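Local coordinates for protein inositol-3-phosphate synthase (Caenorhabditis elegans, PDB 1VKO) that is an NAD-binding inositol-3-phosphate synthase of the myo-inositol-1-phosphate synthase family and assembles as a tetramer, each chain combining a Rossmann-type domain with further beta sheets, at residues Asp65-Thr77 and Glu456-Tyr469. Sequence-based numbering, arbitrary orientation.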
loop_
_atom_site.group_PDB
_atom_site.type_symbol
_atom_site.label_atom_id
_atom_site.label_comp_id
_atom_site.label_asym_id
_atom_site.label_seq_id
_atom_site.Cartn_x
_atom_site.Cartn_y
_atom_site.Cartn_z
ATOM N N ASP A 65 -4.238 -3.758 -50.564
ATOM C CA ASP A 65 -5.407 -2.899 -50.637
ATOM C C ASP A 65 -6.626 -3.645 -50.124
ATOM O O ASP A 65 -7.000 -4.682 -50.660
ATOM C CB ASP A 65 -5.612 -2.375 -52.059
ATOM C CG ASP A 65 -4.453 -1.498 -52.526
ATOM O OD1 ASP A 65 -3.476 -1.367 -51.760
ATOM O OD2 ASP A 65 -4.421 -0.912 -53.638
ATOM N N TYR A 66 -7.213 -3.142 -49.048
ATOM C CA TYR A 66 -8.460 -3.696 -48.543
ATOM C C TYR A 66 -9.599 -2.842 -49.084
ATOM O O TYR A 66 -9.454 -1.634 -49.184
ATOM C CB TYR A 66 -8.465 -3.687 -47.007
ATOM C CG TYR A 66 -7.845 -4.902 -46.351
ATOM C CD1 TYR A 66 -6.494 -4.933 -46.036
ATOM C CD2 TYR A 66 -8.609 -6.025 -46.046
ATOM C CE1 TYR A 66 -5.910 -6.054 -45.430
ATOM C CE2 TYR A 66 -8.031 -7.156 -45.433
ATOM C CZ TYR A 66 -6.681 -7.155 -45.130
ATOM O OH TYR A 66 -6.090 -8.252 -44.522
ATOM N N SER A 67 -10.720 -3.450 -49.456
ATOM C CA SER A 67 -11.888 -2.663 -49.817
ATOM C C SER A 67 -12.989 -2.980 -48.829
ATOM O O SER A 67 -13.501 -4.080 -48.835
ATOM C CB SER A 67 -12.330 -2.954 -51.257
ATOM O OG SER A 67 -13.329 -2.032 -51.662
ATOM N N PHE A 68 -13.327 -2.040 -47.951
ATOM C CA PHE A 68 -14.318 -2.303 -46.899
ATOM C C PHE A 68 -15.678 -1.803 -47.322
ATOM O O PHE A 68 -15.787 -0.773 -47.994
ATOM C CB PHE A 68 -13.960 -1.624 -45.557
ATOM C CG PHE A 68 -12.597 -1.978 -45.024
ATOM C CD1 PHE A 68 -12.329 -3.237 -44.532
ATOM C CD2 PHE A 68 -11.587 -1.043 -45.023
ATOM C CE1 PHE A 68 -11.051 -3.567 -44.054
ATOM C CE2 PHE A 68 -10.310 -1.362 -44.526
ATOM C CZ PHE A 68 -10.045 -2.615 -44.048
ATOM N N LYS A 69 -16.717 -2.508 -46.901
ATOM C CA LYS A 69 -18.047 -1.934 -46.942
ATOM C C LYS A 69 -18.556 -1.968 -45.530
ATOM O O LYS A 69 -18.400 -2.991 -44.863
ATOM C CB LYS A 69 -19.005 -2.709 -47.875
ATOM C CG LYS A 69 -18.992 -2.307 -49.358
ATOM C CD LYS A 69 -20.129 -3.061 -50.095
ATOM C CE LYS A 69 -20.334 -2.635 -51.571
ATOM N NZ LYS A 69 -19.298 -3.178 -52.497
ATOM N N THR A 70 -19.161 -0.861 -45.088
ATOM C CA THR A 70 -19.735 -0.761 -43.754
ATOM C C THR A 70 -21.160 -0.284 -43.785
ATOM O O THR A 70 -21.399 0.877 -44.096
ATOM C CB THR A 70 -18.928 0.228 -42.879
ATOM O OG1 THR A 70 -17.573 -0.217 -42.768
ATOM C CG2 THR A 70 -19.437 0.189 -41.431
ATOM N N VAL A 71 -22.114 -1.138 -43.423
ATOM C CA VAL A 71 -23.482 -0.644 -43.298
ATOM C C VAL A 71 -23.498 0.457 -42.233
ATOM O O VAL A 71 -22.941 0.294 -41.144
ATOM C CB VAL A 71 -24.513 -1.763 -43.021
ATOM C CG1 VAL A 71 -25.942 -1.177 -42.896
ATOM C CG2 VAL A 71 -24.476 -2.821 -44.138
ATOM N N LEU A 72 -24.074 1.606 -42.567
ATOM C CA LEU A 72 -23.993 2.764 -41.676
ATOM C C LEU A 72 -25.121 2.863 -40.658
ATOM O O LEU A 72 -24.964 3.533 -39.642
ATOM C CB LEU A 72 -23.910 4.072 -42.468
ATOM C CG LEU A 72 -22.628 4.441 -43.218
ATOM C CD1 LEU A 72 -22.825 5.767 -43.922
ATOM C CD2 LEU A 72 -21.422 4.528 -42.311
ATOM N N LYS A 73 -26.266 2.241 -40.933
ATOM C CA LYS A 73 -27.344 2.242 -39.946
ATOM C C LYS A 73 -27.226 1.015 -39.061
ATOM O O LYS A 73 -27.264 -0.103 -39.571
ATOM C CB LYS A 73 -28.733 2.316 -40.576
ATOM C CG LYS A 73 -29.774 2.858 -39.608
ATOM C CD LYS A 73 -31.090 2.104 -39.677
ATOM C CE LYS A 73 -32.056 2.726 -40.673
ATOM N NZ LYS A 73 -33.366 1.988 -40.758
ATOM N N PRO A 74 -27.025 1.217 -37.754
ATOM C CA PRO A 74 -27.014 0.101 -36.815
ATOM C C PRO A 74 -28.346 -0.636 -36.861
ATOM O O PRO A 74 -29.395 0.001 -36.938
ATOM C CB PRO A 74 -26.762 0.784 -35.465
ATOM C CG PRO A 74 -25.990 2.032 -35.841
ATOM C CD PRO A 74 -26.713 2.495 -37.077
ATOM N N ARG A 75 -28.279 -1.970 -36.853
ATOM C CA ARG A 75 -29.468 -2.816 -36.877
ATOM C C ARG A 75 -30.189 -2.847 -35.520
ATOM O O ARG A 75 -29.576 -2.570 -34.469
ATOM C CB ARG A 75 -29.085 -4.231 -37.288
ATOM C CG ARG A 75 -28.978 -4.426 -38.789
ATOM C CD ARG A 75 -27.604 -4.081 -39.359
ATOM N NE ARG A 75 -27.478 -4.435 -40.777
ATOM C CZ ARG A 75 -26.703 -5.398 -41.252
ATOM N NH1 ARG A 75 -25.956 -6.143 -40.443
ATOM N NH2 ARG A 75 -26.662 -5.610 -42.545
ATOM N N LYS A 76 -31.488 -3.176 -35.548
ATOM C CA LYS A 76 -32.282 -3.302 -34.315
ATOM C C LYS A 76 -31.792 -4.512 -33.551
ATOM O O LYS A 76 -31.793 -5.625 -34.084
ATOM C CB LYS A 76 -33.774 -3.422 -34.603
ATOM C CG LYS A 76 -34.623 -3.168 -33.365
ATOM C CD LYS A 76 -36.106 -3.477 -33.592
ATOM C CE LYS A 76 -36.874 -3.153 -32.322
ATOM N NZ LYS A 76 -38.280 -3.630 -32.358
ATOM N N THR A 77 -31.386 -4.303 -32.310
ATOM C CA THR A 77 -30.510 -5.274 -31.624
ATOM C C THR A 77 -31.006 -5.774 -30.274
ATOM O O THR A 77 -31.228 -5.005 -29.353
ATOM C CB THR A 77 -29.096 -4.656 -31.507
ATOM O OG1 THR A 77 -28.554 -4.536 -32.825
ATOM C CG2 THR A 77 -28.100 -5.574 -30.807
ATOM N N GLU A 456 -22.238 -6.131 -33.075
ATOM C CA GLU A 456 -23.214 -5.637 -34.044
ATOM C C GLU A 456 -22.525 -4.821 -35.128
ATOM O O GLU A 456 -22.918 -4.875 -36.294
ATOM C CB GLU A 456 -24.281 -4.787 -33.362
ATOM C CG GLU A 456 -25.523 -4.532 -34.204
ATOM C CD GLU A 456 -25.310 -3.503 -35.293
ATOM O OE1 GLU A 456 -24.669 -2.468 -35.007
ATOM O OE2 GLU A 456 -25.792 -3.715 -36.441
ATOM N N LEU A 457 -21.504 -4.059 -34.737
ATOM C CA LEU A 457 -20.741 -3.276 -35.685
ATOM C C LEU A 457 -20.017 -4.221 -36.623
ATOM O O LEU A 457 -20.098 -4.061 -37.838
ATOM C CB LEU A 457 -19.755 -2.325 -34.994
ATOM C CG LEU A 457 -18.629 -1.811 -35.919
ATOM C CD1 LEU A 457 -19.179 -0.911 -37.055
ATOM C CD2 LEU A 457 -17.521 -1.129 -35.168
ATOM N N ALA A 458 -19.322 -5.216 -36.085
ATOM C CA ALA A 458 -18.617 -6.152 -36.957
ATOM C C ALA A 458 -19.600 -6.873 -37.909
ATOM O O ALA A 458 -19.241 -7.249 -39.048
ATOM C CB ALA A 458 -17.797 -7.139 -36.137
ATOM N N SER A 459 -20.842 -7.053 -37.446
ATOM C CA SER A 459 -21.851 -7.723 -38.245
ATOM C C SER A 459 -22.196 -6.868 -39.458
ATOM O O SER A 459 -22.833 -7.363 -40.385
ATOM C CB SER A 459 -23.095 -8.067 -37.417
ATOM O OG SER A 459 -24.076 -7.050 -37.476
ATOM N N ARG A 460 -21.749 -5.603 -39.445
ATOM C CA ARG A 460 -21.981 -4.616 -40.521
ATOM C C ARG A 460 -20.784 -4.366 -41.431
ATOM O O ARG A 460 -20.858 -3.575 -42.368
ATOM C CB ARG A 460 -22.460 -3.271 -39.955
ATOM C CG ARG A 460 -23.953 -3.250 -39.672
ATOM C CD ARG A 460 -24.504 -1.880 -39.237
ATOM N NE ARG A 460 -24.125 -1.554 -37.862
ATOM C CZ ARG A 460 -23.377 -0.522 -37.472
ATOM N NH1 ARG A 460 -22.896 0.372 -38.328
ATOM N NH2 ARG A 460 -23.123 -0.375 -36.184
ATOM N N VAL A 461 -19.674 -5.024 -41.165
ATOM C CA VAL A 461 -18.476 -4.797 -41.965
ATOM C C VAL A 461 -18.235 -5.989 -42.896
ATOM O O VAL A 461 -18.389 -7.139 -42.489
ATOM C CB VAL A 461 -17.225 -4.543 -41.066
ATOM C CG1 VAL A 461 -15.978 -4.313 -41.911
ATOM C CG2 VAL A 461 -17.461 -3.365 -40.116
ATOM N N SER A 462 -17.855 -5.699 -44.138
ATOM C CA SER A 462 -17.347 -6.730 -45.052
ATOM C C SER A 462 -16.172 -6.189 -45.871
ATOM O O SER A 462 -15.947 -4.995 -45.921
ATOM C CB SER A 462 -18.467 -7.224 -45.966
ATOM O OG SER A 462 -18.998 -6.152 -46.732
ATOM N N TYR A 463 -15.416 -7.074 -46.506
ATOM C CA TYR A 463 -14.240 -6.656 -47.278
ATOM C C TYR A 463 -14.068 -7.553 -48.515
ATOM O O TYR A 463 -14.591 -8.656 -48.564
ATOM C CB TYR A 463 -12.979 -6.691 -46.388
ATOM C CG TYR A 463 -12.533 -8.092 -46.049
ATOM C CD1 TYR A 463 -13.266 -8.882 -45.164
ATOM C CD2 TYR A 463 -11.404 -8.638 -46.636
ATOM C CE1 TYR A 463 -12.886 -10.168 -44.873
ATOM C CE2 TYR A 463 -11.000 -9.938 -46.342
ATOM C CZ TYR A 463 -11.744 -10.703 -45.460
ATOM O OH TYR A 463 -11.362 -12.009 -45.161
ATOM N N LYS A 464 -13.338 -7.094 -49.518
ATOM C CA LYS A 464 -13.208 -7.891 -50.725
ATOM C C LYS A 464 -12.238 -9.041 -50.552
ATOM O O LYS A 464 -11.044 -8.840 -50.329
ATOM C CB LYS A 464 -12.800 -7.036 -51.928
ATOM C CG LYS A 464 -13.925 -6.775 -52.920
ATOM C CD LYS A 464 -13.390 -6.325 -54.272
ATOM C CE LYS A 464 -14.426 -6.556 -55.348
ATOM N NZ LYS A 464 -14.180 -5.745 -56.577
ATOM N N VAL A 465 -12.751 -10.259 -50.663
ATOM C CA VAL A 465 -11.846 -11.390 -50.806
ATOM C C VAL A 465 -11.486 -11.569 -52.293
ATOM O O VAL A 465 -10.395 -11.151 -52.694
ATOM C CB VAL A 465 -12.325 -12.662 -50.087
ATOM C CG1 VAL A 465 -11.429 -13.840 -50.425
ATOM C CG2 VAL A 465 -12.309 -12.425 -48.590
ATOM N N ASP A 466 -12.379 -12.111 -53.119
ATOM C CA ASP A 466 -12.030 -12.294 -54.528
ATOM C C ASP A 466 -13.139 -11.858 -55.472
ATOM O O ASP A 466 -13.650 -12.674 -56.242
ATOM C CB ASP A 466 -11.626 -13.765 -54.811
ATOM C CG ASP A 466 -10.119 -13.945 -55.043
ATOM O OD1 ASP A 466 -9.515 -13.095 -55.735
ATOM O OD2 ASP A 466 -9.461 -14.914 -54.591
ATOM N N ASP A 467 -13.500 -10.577 -55.433
ATOM C CA ASP A 467 -14.622 -10.036 -56.244
ATOM C C ASP A 467 -16.012 -10.156 -55.587
ATOM O O ASP A 467 -16.975 -9.522 -56.052
ATOM C CB ASP A 467 -14.662 -10.603 -57.685
ATOM C CG ASP A 467 -13.751 -9.843 -58.653
ATOM O OD1 ASP A 467 -13.719 -8.586 -58.621
ATOM O OD2 ASP A 467 -13.034 -10.430 -59.494
ATOM N N GLU A 468 -16.116 -10.967 -54.530
ATOM C CA GLU A 468 -17.294 -10.947 -53.655
ATOM C C GLU A 468 -16.863 -10.429 -52.287
ATOM O O GLU A 468 -15.684 -10.487 -51.928
ATOM C CB GLU A 468 -17.967 -12.328 -53.548
ATOM C CG GLU A 468 -18.484 -12.900 -54.878
ATOM C CD GLU A 468 -19.942 -12.552 -55.206
ATOM O OE1 GLU A 468 -20.857 -13.251 -54.711
ATOM O OE2 GLU A 468 -20.178 -11.607 -55.997
ATOM N N TYR A 469 -17.815 -9.895 -51.536
ATOM C CA TYR A 469 -17.511 -9.328 -50.236
ATOM C C TYR A 469 -17.757 -10.345 -49.157
ATOM O O TYR A 469 -18.747 -11.086 -49.212
ATOM C CB TYR A 469 -18.339 -8.074 -49.991
ATOM C CG TYR A 469 -17.711 -6.873 -50.635
ATOM C CD1 TYR A 469 -17.751 -6.698 -52.022
ATOM C CD2 TYR A 469 -17.043 -5.925 -49.871
ATOM C CE1 TYR A 469 -17.156 -5.607 -52.618
ATOM C CE2 TYR A 469 -16.448 -4.832 -50.463
ATOM C CZ TYR A 469 -16.510 -4.684 -51.830
ATOM O OH TYR A 469 -15.931 -3.595 -52.407
HETATM O O HOH W 1 -20.672 -4.911 -45.129
#
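R460 reaches across to the loop that follows strand 65-71 with an arm bent at its third torsion (chi3 -74°), which brings the guanidinium flat against K73 and P74. NH1 donates in its own plane to V71 O at 2.8 Å, and the edge carrying NE and NH2 grips E456 side-on, with NH2 on the syn lone pair of OE1 at 2.9 Å. NH2 also bonds P147 O. The carboxylate of E456 links both segments: R75 N comes down on OE2 from above its plane, 3.1 Å away, while NE of R460 holds the same oxygen from the syn side. R75 folds back over R460, its guanidinium face against CG, and NH1 makes a weak bond to S459 O.

Ahead of this loop, strands 65-71 and 461-464 run antiparallel, and K69 and S462 form a hydrogen-bonded pair closed by two nearly straight bonds, K69 N to S462 O (2.8 Å) and S462 N to K69 O. A water bridges K69 O and S462 OG. A late bend (chi4 76°) sets K69 NZ over one face of the Y469 ring, 3.6 Å from its centroid, a cation-pi contact; K464 CG covers the opposite face. The phenol OH meets S67 OG at 3.1 Å.

Y66 and Y463 extend side by side, their hydroxyls bonded to T527 and Q528 of the second subunit, while F68, T70 and V461 pack on helix 498-513. The ladder sets strand 461-464 between strands 56-71 and 469-470 of an antiparallel sheet, continued beside helix 440-458 by a buried arginine-glutamate pair bonded to V71 and R75 backbone.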